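PDB 3DM5: signal recognition 54 kDa protein from Pyrococcus furiosus, which belongs to the SRP54 family and combines an N-terminal helical bundle, a P-loop nucleotide-binding domain with GDP bound, and a helical C-terminal domain. Local coordinates for residues L103-I108 against I185-T190; Q109-T114 against I217-G222; D137-G142 against G192-D197. All blocks are in the same frame, centred on the assembly; numbering follows the deposited sequence.

Contact 1 (L103-I108 against I185-T190); sequences LLMVGI and IIIVDT
Leu103 and Met105 pair with Ile187 and Asp189 in a parallel bridge pattern, the axes of strands 103-106 and 185-189 approaching to 4.8 Å with only 20° between their N-to-C directions. The bonds alternate in the usual parallel fashion. Leu103 N donates to Ile186 O, Leu103 O accepts from Val188 N, and Met105 N takes Val188 O at 2.7 Å. Met105 O then receives two donors from one residue: Thr190 N at 3.2 Å, and Thr190 OG1 at 2.6 Å, which arrives tilted 19° from the carbonyl plane. The hydroxyl is placed there by a chi1 of 59°, which sets it between the backbone N and the carbonyl carbon of Thr190. A water adds a further link, accepting from Gly107 N and donating to the same OG1, so the two segments are also joined through this water. Leu104 and Val106 turn their backbone groups the other way, to Glu215, Ile217 and Val219 of strand 215-221, which makes 101-106 an inner strand of the mostly parallel sheet of this P-loop NTPase-type domain. On the face carrying Met105 and Ile187, Met105 CG lies against Ile187 CG2 at 3.6 Å before the chain bends at chi2 and chi3, carrying the sulfur away from the neighbouring strand. Val117 of helix 113-125 covers both residues. Asp189 shares this face, with its carboxylate about 6 Å from GDP at the nearest atoms and in a long, weak ion pair with Lys113. On the opposite face, Leu104 swings its CD1 branch across to Val188 CB at 4.1 Å, under helix 198-211, where Ser208 meets Leu104 and Ile211 meets Val188.

Contact 2 (Q109-T114 against I217-G222); sequences QGSGKT and ILVIDG. With GDP (guanosine-5'-diphosphate), chain J.
Ser111 OG, on the residue whose CB sits over Val219 O, is shared between two backbone groups: Ile108 O, to which it is hydrogen-bonded, and Lys113 N, a weak donor at 3.3 Å. A chi1 of 55° turns the hydroxyl back over its own backbone and so ties the loop to itself, not to the strand. No hydrogen bond joins the two segments directly. Val219 does the touching instead, its CG1 branch pushing under the turn to 3.9 Å from Lys113 N. Farther along the strand, Asp221 CB meets Ser111 CA at 3.9 Å. Its carboxylate is bonded through OD1 to Thr223 OG1, while Lys248 donates to Gly110 O and makes a long, weak ion pair with Asp221 OD2. Residues 107-114 have the sequence and shape of a P-loop (Walker A motif), here wrapped round the beta-phosphate of GDP. Gly112 N gives O1B a bond of 2.6 Å and Gly110 N reaches O2B at 3.1 Å, nearly straight at 175°. GDP O3B is held twice by Thr114, through its N at 2.9 Å and its OG1 at 2.6 Å. Gly112 also stands at the N-cap of helix 113-125, so the helix starts at the phosphate and its dipole would be expected to favour the negative charge. Lys113 bends at chi3 and chi4, and NZ stays 3.8 Å from GDP O3B, too far to assign a bond, with long, weak ion pairs to Asp189 and Asp137.

Contact 3 (D137-G142 against G192-D197); sequences DTWRPG and GRHKED. With GDP (guanosine-5'-diphosphate), chain J.
Trp139 lays its indole over the backbone of Gly192 and Arg193. Its CB is already 3.4 Å from Gly192 O, and a chi1 of -151° sends CG away from the backbone N and across that carbonyl. Gly192 O stands over one face of the ring system, displaced toward the rim, with CD1 and CD2 both close to it. Farther out, CE2 comes to 3.6 Å from Arg193 CA, which lies over the same face. The carbon is 3.7 Å from the centroid of the Trp139 six-membered ring and 15° off the normal, a CH-pi contact. At the far edge, CH2 is the atom nearest His194 ND1, with CZ2 beside it, and that nitrogen lies close to the indole plane; the two rings meet obliquely, their planes 70° apart. Both segments are loops that follow neighbouring strands, 131-135 and 185-189, at the phosphate end of the sheet, and Gln109 of the P-loop also touches the indole. Each loop is braced internally. Asp137 OD1 accepts weakly from the N atoms of Trp139 and Arg140, while Arg193 NH2 lies on the syn side of Asp197 OD2 at 2.8 Å in a salt bridge, with Asp197 OD1 capping helix 198-211 at Leu200 N. Arg140, bent at chi3, presents the edge of its guanidinium to the beta-phosphate, NH1 making a weak bond to GDP O2B at 3.1 Å, and NH2 goes to Gln146. Asp137 OD1 also comes near Gly192 N, but the attachment of the loops to each other rests mainly on van der Waals and CH-pi contact through Trp139.

In the fold
After the N-terminal helices the chain lays down strand 101-106, turns through 109-114 into helix 113-125, and after strand 131-135 enters the loop 137-142. Strand 185-189 then returns beside 101-106 and closes contact 1. A few residues later 192-197 closes contact 3, and strand 215-221 finally closes contact 2. Contact 1 crosses both of the others, while contact 3 is nested inside the loop that contact 2 closes. Contacts 1 and 2 share the sheet, where strand 101-106 separates 185-189 from 215-221. Contact 3 joins the loops beyond two strands, and Gln109 N to Arg193 O, probably hydrogen-bonded at 2.9 Å, ties it to contact 2 beside GDP.

Contact 1 (L103-I108 against I185-T190)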
loop_
_atom_site.group_PDB
_atom_site.type_symbol
_atom_site.label_atom_id
_atom_site.label_comp_id
_atom_site.label_asym_id
_atom_site.label_seq_id
_atom_site.Cartn_x
_atom_site.Cartn_y
_atom_site.Cartn_z
ATOM N N LEU A 103 -25.014 34.458 9.485
ATOM C CA LEU A 103 -23.780 33.819 9.027
ATOM C C LEU A 103 -23.810 33.782 7.518
ATOM O O LEU A 103 -24.755 33.249 6.909
ATOM C CB LEU A 103 -23.649 32.408 9.609
ATOM C CG LEU A 103 -23.780 32.308 11.135
ATOM C CD1 LEU A 103 -23.673 30.864 11.595
ATOM C CD2 LEU A 103 -22.762 33.196 11.833
ATOM N N LEU A 104 -22.791 34.369 6.907
ATOM C CA LEU A 104 -22.751 34.464 5.458
ATOM C C LEU A 104 -21.733 33.462 4.927
ATOM O O LEU A 104 -20.556 33.516 5.289
ATOM C CB LEU A 104 -22.428 35.905 5.019
ATOM C CG LEU A 104 -22.090 36.161 3.548
ATOM C CD1 LEU A 104 -23.329 35.996 2.689
ATOM C CD2 LEU A 104 -21.503 37.554 3.391
ATOM N N MET A 105 -22.196 32.533 4.086
ATOM C CA MET A 105 -21.343 31.440 3.598
ATOM C C MET A 105 -20.897 31.646 2.157
ATOM O O MET A 105 -21.715 31.858 1.271
ATOM C CB MET A 105 -22.070 30.108 3.710
ATOM C CG MET A 105 -22.850 29.981 4.997
ATOM S SD MET A 105 -21.776 29.719 6.400
ATOM C CE MET A 105 -21.295 28.011 6.090
ATOM N N VAL A 106 -19.589 31.573 1.929
ATOM C CA VAL A 106 -19.021 31.769 0.600
ATOM C C VAL A 106 -18.142 30.569 0.252
ATOM O O VAL A 106 -17.681 29.855 1.144
ATOM C CB VAL A 106 -18.242 33.137 0.505
ATOM C CG1 VAL A 106 -19.197 34.267 0.698
ATOM C CG2 VAL A 106 -17.208 33.229 1.563
ATOM N N GLY A 107 -17.939 30.327 -1.040
ATOM C CA GLY A 107 -17.166 29.179 -1.493
ATOM C C GLY A 107 -17.345 28.863 -2.965
ATOM O O GLY A 107 -18.369 29.174 -3.566
ATOM N N ILE A 108 -16.354 28.213 -3.553
ATOM C CA ILE A 108 -16.439 27.908 -4.974
ATOM C C ILE A 108 -17.167 26.591 -5.209
ATOM O O ILE A 108 -17.395 25.835 -4.262
ATOM C CB ILE A 108 -15.052 27.918 -5.638
ATOM C CG1 ILE A 108 -14.356 26.575 -5.508
ATOM C CG2 ILE A 108 -14.176 28.964 -5.007
ATOM C CD1 ILE A 108 -12.867 26.747 -5.588
ATOM N N ILE A 185 -31.096 32.139 14.312
ATOM C CA ILE A 185 -29.919 32.059 13.454
ATOM C C ILE A 185 -30.319 32.012 11.989
ATOM O O ILE A 185 -31.200 31.246 11.603
ATOM C CB ILE A 185 -28.986 30.855 13.828
ATOM C CG1 ILE A 185 -28.488 31.013 15.269
ATOM C CG2 ILE A 185 -27.793 30.760 12.871
ATOM C CD1 ILE A 185 -27.575 29.937 15.748
ATOM N N ILE A 186 -29.689 32.862 11.187
ATOM C CA ILE A 186 -29.884 32.821 9.750
ATOM C C ILE A 186 -28.566 32.498 9.040
ATOM O O ILE A 186 -27.557 33.186 9.250
ATOM C CB ILE A 186 -30.414 34.148 9.200
ATOM C CG1 ILE A 186 -31.628 34.612 9.997
ATOM C CG2 ILE A 186 -30.777 33.997 7.735
ATOM C CD1 ILE A 186 -32.135 35.985 9.578
ATOM N N ILE A 187 -28.587 31.451 8.209
ATOM C CA ILE A 187 -27.429 31.074 7.414
ATOM C C ILE A 187 -27.701 31.378 5.959
ATOM O O ILE A 187 -28.686 30.911 5.403
ATOM C CB ILE A 187 -27.101 29.592 7.561
ATOM C CG1 ILE A 187 -26.661 29.323 8.993
ATOM C CG2 ILE A 187 -25.988 29.223 6.597
ATOM C CD1 ILE A 187 -27.134 28.043 9.538
ATOM N N VAL A 188 -26.822 32.179 5.363
ATOM C CA VAL A 188 -26.994 32.664 4.001
ATOM C C VAL A 188 -25.988 32.017 3.060
ATOM O O VAL A 188 -24.772 32.144 3.238
ATOM C CB VAL A 188 -26.824 34.197 3.907
ATOM C CG1 VAL A 188 -27.348 34.683 2.571
ATOM C CG2 VAL A 188 -27.526 34.892 5.076
ATOM N N ASP A 189 -26.527 31.322 2.069
ATOM C CA ASP A 189 -25.786 30.525 1.115
ATOM C C ASP A 189 -25.668 31.334 -0.167
ATOM O O ASP A 189 -26.628 31.437 -0.928
ATOM C CB ASP A 189 -26.560 29.216 0.845
ATOM C CG ASP A 189 -25.926 28.358 -0.245
ATOM O OD1 ASP A 189 -24.685 28.266 -0.281
ATOM O OD2 ASP A 189 -26.660 27.773 -1.060
ATOM N N THR A 190 -24.501 31.916 -0.397
ATOM C CA THR A 190 -24.295 32.782 -1.541
ATOM C C THR A 190 -23.927 31.981 -2.770
ATOM O O THR A 190 -23.765 30.768 -2.704
ATOM C CB THR A 190 -23.202 33.793 -1.273
ATOM O OG1 THR A 190 -21.982 33.109 -0.975
ATOM C CG2 THR A 190 -23.584 34.641 -0.094
HETATM O O HOH W 1 -19.830 31.869 -2.347
#

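Contact 2 (Q109-T114 against I217-G222)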
loop_
_atom_site.group_PDB
_atom_site.type_symbol
_atom_site.label_atom_id
_atom_site.label_comp_id
_atom_site.label_asym_id
_atom_site.label_seq_id
_atom_site.Cartn_x
_atom_site.Cartn_y
_atom_site.Cartn_z
ATOM N N GLN A 109 -17.571 26.346 -6.459
ATOM C CA GLN A 109 -18.264 25.105 -6.814
ATOM C C GLN A 109 -17.451 23.885 -6.374
ATOM O O GLN A 109 -16.235 23.828 -6.569
ATOM C CB GLN A 109 -18.561 25.033 -8.322
ATOM N N GLY A 110 -18.125 22.919 -5.757
ATOM C CA GLY A 110 -17.452 21.726 -5.258
ATOM C C GLY A 110 -16.569 21.920 -4.029
ATOM O O GLY A 110 -15.658 21.141 -3.763
ATOM N N SER A 111 -16.830 22.971 -3.271
ATOM C CA SER A 111 -16.146 23.132 -2.007
ATOM C C SER A 111 -16.914 22.354 -0.974
ATOM O O SER A 111 -16.405 22.082 0.097
ATOM C CB SER A 111 -16.101 24.599 -1.597
ATOM O OG SER A 111 -17.400 25.170 -1.557
ATOM N N GLY A 112 -18.151 22.011 -1.301
ATOM C CA GLY A 112 -19.049 21.404 -0.345
ATOM C C GLY A 112 -19.820 22.447 0.454
ATOM O O GLY A 112 -20.298 22.149 1.548
ATOM N N LYS A 113 -19.946 23.660 -0.085
ATOM C CA LYS A 113 -20.658 24.761 0.583
ATOM C C LYS A 113 -22.151 24.485 0.823
ATOM O O LYS A 113 -22.632 24.580 1.959
ATOM C CB LYS A 113 -20.525 26.045 -0.224
ATOM C CG LYS A 113 -21.168 27.238 0.423
ATOM C CD LYS A 113 -21.032 28.458 -0.459
ATOM C CE LYS A 113 -22.156 28.559 -1.493
ATOM N NZ LYS A 113 -22.077 27.541 -2.564
ATOM N N THR A 114 -22.897 24.169 -0.237
ATOM C CA THR A 114 -24.315 23.870 -0.064
ATOM C C THR A 114 -24.505 22.903 1.120
ATOM O O THR A 114 -25.244 23.204 2.079
ATOM C CB THR A 114 -24.963 23.249 -1.326
ATOM O OG1 THR A 114 -24.547 23.943 -2.508
ATOM C CG2 THR A 114 -26.453 23.323 -1.229
ATOM N N ILE A 217 -18.151 33.174 6.435
ATOM C CA ILE A 217 -17.506 31.866 6.549
ATOM C C ILE A 217 -17.194 31.321 5.177
ATOM O O ILE A 217 -18.094 31.079 4.371
ATOM C CB ILE A 217 -18.384 30.841 7.267
ATOM C CG1 ILE A 217 -18.694 31.283 8.688
ATOM C CG2 ILE A 217 -17.687 29.517 7.327
ATOM C CD1 ILE A 217 -19.671 30.361 9.396
ATOM N N LEU A 218 -15.900 31.166 4.911
ATOM C CA LEU A 218 -15.413 30.602 3.660
ATOM C C LEU A 218 -15.271 29.087 3.828
ATOM O O LEU A 218 -14.682 28.602 4.800
ATOM C CB LEU A 218 -14.071 31.226 3.280
ATOM C CG LEU A 218 -13.433 30.543 2.062
ATOM C CD1 LEU A 218 -14.386 30.634 0.857
ATOM C CD2 LEU A 218 -12.043 31.098 1.752
ATOM N N VAL A 219 -15.845 28.353 2.888
ATOM C CA VAL A 219 -15.843 26.895 2.906
ATOM C C VAL A 219 -14.776 26.397 1.936
ATOM O O VAL A 219 -14.855 26.637 0.747
ATOM C CB VAL A 219 -17.232 26.365 2.526
ATOM C CG1 VAL A 219 -17.211 24.858 2.390
ATOM C CG2 VAL A 219 -18.246 26.798 3.573
ATOM N N ILE A 220 -13.741 25.761 2.466
ATOM C CA ILE A 220 -12.627 25.280 1.652
ATOM C C ILE A 220 -12.616 23.758 1.586
ATOM O O ILE A 220 -12.710 23.075 2.612
ATOM C CB ILE A 220 -11.258 25.723 2.219
ATOM C CG1 ILE A 220 -11.216 27.230 2.436
ATOM C CG2 ILE A 220 -10.128 25.318 1.287
ATOM C CD1 ILE A 220 -9.853 27.718 2.847
ATOM N N ASP A 221 -12.486 23.246 0.370
ATOM C CA ASP A 221 -12.341 21.819 0.112
ATOM C C ASP A 221 -10.940 21.382 0.531
ATOM O O ASP A 221 -9.942 21.798 -0.048
ATOM C CB ASP A 221 -12.597 21.576 -1.374
ATOM C CG ASP A 221 -12.335 20.154 -1.804
ATOM O OD1 ASP A 221 -11.610 19.420 -1.090
ATOM O OD2 ASP A 221 -12.853 19.784 -2.882
ATOM N N GLY A 222 -10.873 20.548 1.560
ATOM C CA GLY A 222 -9.598 20.181 2.141
ATOM C C GLY A 222 -8.777 19.207 1.314
ATOM O O GLY A 222 -7.655 18.904 1.661
HETATM P PB GDP J . -21.166 22.791 -3.747
HETATM O O1B GDP J . -19.769 22.712 -3.235
HETATM O O2B GDP J . -21.118 23.179 -5.204
HETATM O O3B GDP J . -21.945 23.797 -2.936
HETATM O O3A GDP J . -21.874 21.342 -3.785
HETATM P PA GDP J . -22.032 20.290 -2.582
HETATM O O1A GDP J . -23.018 19.217 -2.936
HETATM O O2A GDP J . -22.425 20.948 -1.290
HETATM O "O5'" GDP J . -20.570 19.624 -2.533
HETATM C "C5'" GDP J . -20.173 18.876 -3.676
HETATM C "C4'" GDP J . -19.814 17.437 -3.294
HETATM O "O4'" GDP J . -18.931 17.342 -2.152
HETATM C "C3'" GDP J . -21.057 16.632 -2.960
HETATM O "O3'" GDP J . -20.888 15.381 -3.632
HETATM C "C2'" GDP J . -21.005 16.477 -1.450
HETATM O "O2'" GDP J . -21.528 15.245 -1.011
HETATM C "C1'" GDP J . -19.521 16.458 -1.182
HETATM N N9 GDP J . -19.146 16.888 0.174
HETATM C C8 GDP J . -19.386 18.059 0.787
HETATM N N7 GDP J . -18.825 18.072 2.028
HETATM C C5 GDP J . -18.201 16.891 2.199
HETATM C C6 GDP J . -17.406 16.212 3.257
HETATM O O6 GDP J . -17.139 16.766 4.350
HETATM N N1 GDP J . -16.973 14.971 3.006
HETATM C C2 GDP J . -17.214 14.336 1.846
HETATM N N2 GDP J . -16.733 13.087 1.674
HETATM N N3 GDP J . -17.917 14.887 0.839
HETATM C C4 GDP J . -18.422 16.127 0.967
#

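Contact 3 (D137-G142 against G192-D197)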
loop_
_atom_site.group_PDB
_atom_site.type_symbol
_atom_site.label_atom_id
_atom_site.label_comp_id
_atom_site.label_asym_id
_atom_site.label_seq_id
_atom_site.Cartn_x
_atom_site.Cartn_y
_atom_site.Cartn_z
ATOM N N ASP A 137 -28.017 31.528 -3.902
ATOM C CA ASP A 137 -27.107 30.933 -4.885
ATOM C C ASP A 137 -27.750 30.945 -6.259
ATOM O O ASP A 137 -28.444 30.001 -6.642
ATOM C CB ASP A 137 -26.741 29.492 -4.489
ATOM C CG ASP A 137 -25.562 28.924 -5.295
ATOM O OD1 ASP A 137 -25.127 29.567 -6.266
ATOM O OD2 ASP A 137 -25.069 27.821 -4.948
ATOM N N THR A 138 -27.506 32.031 -6.988
ATOM C CA THR A 138 -28.060 32.228 -8.321
ATOM C C THR A 138 -27.177 31.557 -9.372
ATOM O O THR A 138 -27.556 31.461 -10.533
ATOM C CB THR A 138 -28.204 33.741 -8.648
ATOM O OG1 THR A 138 -26.936 34.390 -8.503
ATOM C CG2 THR A 138 -29.197 34.402 -7.709
ATOM N N TRP A 139 -26.002 31.098 -8.940
ATOM C CA TRP A 139 -24.992 30.466 -9.806
ATOM C C TRP A 139 -25.293 28.988 -10.144
ATOM O O TRP A 139 -24.887 28.482 -11.189
ATOM C CB TRP A 139 -23.614 30.586 -9.146
ATOM C CG TRP A 139 -22.461 30.646 -10.097
ATOM C CD1 TRP A 139 -22.045 31.730 -10.824
ATOM C CD2 TRP A 139 -21.544 29.584 -10.397
ATOM N NE1 TRP A 139 -20.935 31.400 -11.569
ATOM C CE2 TRP A 139 -20.610 30.090 -11.328
ATOM C CE3 TRP A 139 -21.426 28.253 -9.972
ATOM C CZ2 TRP A 139 -19.573 29.306 -11.848
ATOM C CZ3 TRP A 139 -20.396 27.478 -10.486
ATOM C CH2 TRP A 139 -19.483 28.007 -11.418
ATOM N N ARG A 140 -25.980 28.300 -9.238
ATOM C CA ARG A 140 -26.518 26.967 -9.495
ATOM C C ARG A 140 -27.787 26.798 -8.665
ATOM O O ARG A 140 -27.762 26.177 -7.602
ATOM C CB ARG A 140 -25.499 25.864 -9.179
ATOM C CG ARG A 140 -24.512 26.172 -8.034
ATOM C CD ARG A 140 -23.977 24.874 -7.409
ATOM N NE ARG A 140 -25.068 23.909 -7.263
ATOM C CZ ARG A 140 -25.116 22.929 -6.363
ATOM N NH1 ARG A 140 -24.126 22.754 -5.494
ATOM N NH2 ARG A 140 -26.171 22.129 -6.333
ATOM N N PRO A 141 -28.900 27.376 -9.152
ATOM C CA PRO A 141 -30.229 27.431 -8.517
ATOM C C PRO A 141 -30.824 26.074 -8.092
ATOM O O PRO A 141 -31.794 26.068 -7.317
ATOM C CB PRO A 141 -31.111 28.089 -9.604
ATOM C CG PRO A 141 -30.309 27.952 -10.887
ATOM C CD PRO A 141 -28.897 28.117 -10.427
ATOM N N GLY A 142 -30.266 24.965 -8.592
ATOM C CA GLY A 142 -30.561 23.636 -8.070
ATOM C C GLY A 142 -30.275 23.541 -6.571
ATOM O O GLY A 142 -30.748 22.628 -5.885
ATOM N N GLY A 192 -21.771 30.404 -5.628
ATOM C CA GLY A 192 -20.402 29.980 -5.828
ATOM C C GLY A 192 -19.879 30.562 -7.126
ATOM O O GLY A 192 -20.595 31.282 -7.820
ATOM N N ARG A 193 -18.623 30.275 -7.445
ATOM C CA ARG A 193 -18.082 30.566 -8.761
ATOM C C ARG A 193 -17.103 29.445 -9.045
ATOM O O ARG A 193 -16.928 28.564 -8.203
ATOM C CB ARG A 193 -17.393 31.928 -8.803
ATOM C CG ARG A 193 -18.219 33.069 -8.203
ATOM C CD ARG A 193 -18.244 34.278 -9.115
ATOM N NE ARG A 193 -17.034 34.347 -9.927
ATOM C CZ ARG A 193 -17.005 34.787 -11.180
ATOM N NH1 ARG A 193 -18.129 35.198 -11.762
ATOM N NH2 ARG A 193 -15.856 34.809 -11.856
ATOM N N HIS A 194 -16.480 29.448 -10.218
ATOM C CA HIS A 194 -15.556 28.369 -10.551
ATOM C C HIS A 194 -14.284 28.389 -9.718
ATOM O O HIS A 194 -13.899 27.379 -9.142
ATOM C CB HIS A 194 -15.234 28.335 -12.040
ATOM C CG HIS A 194 -15.911 27.211 -12.765
ATOM N ND1 HIS A 194 -17.203 27.291 -13.224
ATOM C CD2 HIS A 194 -15.461 25.974 -13.097
ATOM C CE1 HIS A 194 -17.528 26.153 -13.821
ATOM N NE2 HIS A 194 -16.488 25.343 -13.755
ATOM N N LYS A 195 -13.630 29.536 -9.658
ATOM C CA LYS A 195 -12.486 29.683 -8.774
ATOM C C LYS A 195 -12.687 30.849 -7.827
ATOM O O LYS A 195 -13.690 31.573 -7.907
ATOM C CB LYS A 195 -11.189 29.829 -9.567
ATOM C CG LYS A 195 -11.404 30.229 -11.014
ATOM C CD LYS A 195 -10.104 30.156 -11.806
ATOM C CE LYS A 195 -9.740 28.725 -12.176
ATOM N NZ LYS A 195 -8.522 28.688 -13.045
ATOM N N GLU A 196 -11.742 31.004 -6.907
ATOM C CA GLU A 196 -11.803 32.105 -5.970
ATOM C C GLU A 196 -11.091 33.295 -6.586
ATOM O O GLU A 196 -10.002 33.681 -6.162
ATOM C CB GLU A 196 -11.180 31.720 -4.631
ATOM C CG GLU A 196 -11.195 32.861 -3.628
ATOM C CD GLU A 196 -10.725 32.444 -2.259
ATOM O OE1 GLU A 196 -10.793 31.240 -1.931
ATOM O OE2 GLU A 196 -10.292 33.330 -1.502
ATOM N N ASP A 197 -11.716 33.874 -7.600
ATOM C CA ASP A 197 -11.106 34.981 -8.323
ATOM C C ASP A 197 -11.556 36.330 -7.763
ATOM O O ASP A 197 -12.338 36.383 -6.818
ATOM C CB ASP A 197 -11.412 34.868 -9.815
ATOM C CG ASP A 197 -12.887 34.652 -10.098
ATOM O OD1 ASP A 197 -13.721 34.996 -9.241
ATOM O OD2 ASP A 197 -13.215 34.135 -11.187
HETATM P PB GDP J . -21.166 22.791 -3.747
HETATM O O1B GDP J . -19.769 22.712 -3.235
HETATM O O2B GDP J . -21.118 23.179 -5.204
HETATM O O3B GDP J . -21.945 23.797 -2.936
HETATM O O3A GDP J . -21.874 21.342 -3.785
HETATM P PA GDP J . -22.032 20.290 -2.582
HETATM O O1A GDP J . -23.018 19.217 -2.936
HETATM O O2A GDP J . -22.425 20.948 -1.290
HETATM O "O5'" GDP J . -20.570 19.624 -2.533
HETATM C "C5'" GDP J . -20.173 18.876 -3.676
HETATM C "C4'" GDP J . -19.814 17.437 -3.294
HETATM O "O4'" GDP J . -18.931 17.342 -2.152
HETATM C "C3'" GDP J . -21.057 16.632 -2.960
HETATM O "O3'" GDP J . -20.888 15.381 -3.632
HETATM C "C2'" GDP J . -21.005 16.477 -1.450
HETATM O "O2'" GDP J . -21.528 15.245 -1.011
HETATM C "C1'" GDP J . -19.521 16.458 -1.182
HETATM N N9 GDP J . -19.146 16.888 0.174
HETATM C C8 GDP J . -19.386 18.059 0.787
HETATM N N7 GDP J . -18.825 18.072 2.028
HETATM C C5 GDP J . -18.201 16.891 2.199
HETATM C C6 GDP J . -17.406 16.212 3.257
HETATM O O6 GDP J . -17.139 16.766 4.350
HETATM N N1 GDP J . -16.973 14.971 3.006
HETATM C C2 GDP J . -17.214 14.336 1.846
HETATM N N2 GDP J . -16.733 13.087 1.674
HETATM N N3 GDP J . -17.917 14.887 0.839
HETATM C C4 GDP J . -18.422 16.127 0.967
#